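Local coordinates for protein cyclic nucleotide-binding domain (Methylobacillus flagellatus KT, PDB 3GYD) that binds cyclic AMP in a cyclic nucleotide-binding domain and may be related to voltage-gated potassium channels, at residues B[92-95]-B[101-104]. Numbering follows the deposited sequence.
Sequences NVIK and GIQT. With CMP (adenosine-3',5'-cyclic-monophosphate), chain D.
The turn end of an antiparallel beta hairpin, strands 90-97 and 103-109 of the cyclic nucleotide-binding domain, is joined here by Lys95 and Gln103. They form a hydrogen-bonded pair: Lys95 N donates to Gln103 O at 2.9 Å, and Gln103 N returns a bond of 2.9 Å to Lys95 O. Ile94 and Thr104 follow as a non-hydrogen-bonded pair. Weak CA-H...O contacts fill in between, such as Ile94 CA to Gln103 O at 3.2 Å.

On the face of Ile94, its two branches part. Ile94 CG2 meets Thr104 OG1 at 3.5 Å, and Ile94 CD1 crosses to Ile102 CG2 at 3.8 Å. Chi1 of 68° sets Ile94 CG1 between the backbone N and carbonyl carbon, leaving CG2 beside the N and turned to Thr104.

Lys95 and Gln103 share the other face. Lys95 NZ forms a salt bridge with Glu76 and a hydrogen bond to Ser126 O, while Gln103 OE1 accepts from Lys100. Leu179 of the second subunit packs on Lys95.

Val93 lines the cyclic AMP pocket. Val93 CG1 lies 3.7 Å from N9 of the nucleotide, and Val93 CG2 lies 3.9 Å from its N3. With an alanine here both methyl branches go, and the purine and ribose O4' would probably lose an apolar neighbour, leaving a gap. The backbone bonds tie the strands near the turn, while Val93 sets methyls, not polar groups, against the base.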
loop_
_atom_site.group_PDB
_atom_site.type_symbol
_atom_site.label_atom_id
_atom_site.label_comp_id
_atom_site.label_asym_id
_atom_site.label_seq_id
_atom_site.Cartn_x
_atom_site.Cartn_y
_atom_site.Cartn_z
ATOM N N ASN B 92 -8.764 9.513 -15.983
ATOM C CA ASN B 92 -8.563 10.699 -15.116
ATOM C C ASN B 92 -9.023 10.350 -13.693
ATOM O O ASN B 92 -10.143 9.863 -13.511
ATOM C CB ASN B 92 -9.352 11.887 -15.667
ATOM C CG ASN B 92 -8.740 12.450 -16.953
ATOM O OD1 ASN B 92 -7.519 12.479 -17.094
ATOM N ND2 ASN B 92 -9.581 12.958 -17.852
ATOM N N VAL B 93 -8.146 10.542 -12.713
ATOM C CA VAL B 93 -8.487 10.352 -11.303
ATOM C C VAL B 93 -8.797 11.730 -10.718
ATOM O O VAL B 93 -7.946 12.602 -10.692
ATOM C CB VAL B 93 -7.363 9.683 -10.508
ATOM C CG1 VAL B 93 -7.784 9.499 -9.042
ATOM C CG2 VAL B 93 -6.997 8.320 -11.134
ATOM N N ILE B 94 -10.012 11.895 -10.218
ATOM C CA ILE B 94 -10.478 13.182 -9.739
ATOM C C ILE B 94 -11.116 13.059 -8.360
ATOM O O ILE B 94 -11.616 11.995 -7.975
ATOM C CB ILE B 94 -11.474 13.826 -10.746
ATOM C CG1 ILE B 94 -12.789 13.052 -10.819
ATOM C CG2 ILE B 94 -10.873 13.825 -12.125
ATOM C CD1 ILE B 94 -13.831 13.703 -11.713
ATOM N N LYS B 95 -11.082 14.163 -7.618
ATOM C CA LYS B 95 -11.552 14.180 -6.262
ATOM C C LYS B 95 -12.215 15.507 -6.000
ATOM O O LYS B 95 -11.771 16.529 -6.500
ATOM C CB LYS B 95 -10.368 13.978 -5.304
ATOM C CG LYS B 95 -10.782 13.616 -3.876
ATOM C CD LYS B 95 -9.667 12.987 -3.080
ATOM C CE LYS B 95 -10.070 12.845 -1.633
ATOM N NZ LYS B 95 -11.259 11.962 -1.433
ATOM N N GLY B 101 -12.949 22.350 -4.842
ATOM C CA GLY B 101 -13.871 21.752 -5.801
ATOM C C GLY B 101 -13.327 20.460 -6.390
ATOM O O GLY B 101 -12.403 19.849 -5.825
ATOM N N ILE B 102 -13.912 20.054 -7.515
ATOM C CA ILE B 102 -13.508 18.837 -8.236
ATOM C C ILE B 102 -12.215 19.093 -8.995
ATOM O O ILE B 102 -12.147 20.006 -9.812
ATOM C CB ILE B 102 -14.545 18.373 -9.303
ATOM C CG1 ILE B 102 -15.969 18.297 -8.742
ATOM C CG2 ILE B 102 -14.119 17.046 -9.901
ATOM C CD1 ILE B 102 -16.071 17.749 -7.357
ATOM N N GLN B 103 -11.205 18.271 -8.738
ATOM C CA GLN B 103 -9.907 18.461 -9.350
ATOM C C GLN B 103 -9.246 17.123 -9.697
ATOM O O GLN B 103 -9.461 16.112 -9.021
ATOM C CB GLN B 103 -9.033 19.238 -8.382
ATOM C CG GLN B 103 -7.869 19.929 -9.022
ATOM C CD GLN B 103 -7.323 21.026 -8.154
ATOM O OE1 GLN B 103 -7.294 20.921 -6.921
ATOM N NE2 GLN B 103 -6.870 22.088 -8.786
ATOM N N THR B 104 -8.422 17.140 -10.740
ATOM C CA THR B 104 -7.723 15.950 -11.183
ATOM C C THR B 104 -6.443 15.775 -10.367
ATOM O O THR B 104 -5.563 16.637 -10.358
ATOM C CB THR B 104 -7.429 16.003 -12.699
ATOM O OG1 THR B 104 -8.650 16.250 -13.406
ATOM C CG2 THR B 104 -6.855 14.687 -13.188
HETATM P P CMP D . -10.054 3.414 -4.644
HETATM O O1P CMP D . -10.660 2.076 -4.381
HETATM O O2P CMP D . -10.060 4.426 -3.497
HETATM O "O5'" CMP D . -10.962 4.136 -5.820
HETATM C "C5'" CMP D . -10.486 5.320 -6.461
HETATM C "C4'" CMP D . -9.076 5.032 -6.954
HETATM O "O4'" CMP D . -8.356 6.146 -7.412
HETATM C "C3'" CMP D . -8.119 4.540 -5.864
HETATM O "O3'" CMP D . -8.633 3.311 -5.381
HETATM C "C2'" CMP D . -6.811 4.509 -6.633
HETATM O "O2'" CMP D . -6.709 3.309 -7.422
HETATM C "C1'" CMP D . -6.997 5.718 -7.570
HETATM N N9 CMP D . -6.119 6.788 -7.108
HETATM C C8 CMP D . -6.320 7.512 -6.002
HETATM N N7 CMP D . -5.312 8.383 -5.827
HETATM C C5 CMP D . -4.458 8.228 -6.846
HETATM C C6 CMP D . -3.191 8.805 -7.288
HETATM N N6 CMP D . -2.608 9.810 -6.589
HETATM N N1 CMP D . -2.642 8.321 -8.404
HETATM C C2 CMP D . -3.188 7.320 -9.151
HETATM N N3 CMP D . -4.343 6.742 -8.793
HETATM C C4 CMP D . -5.002 7.157 -7.702
#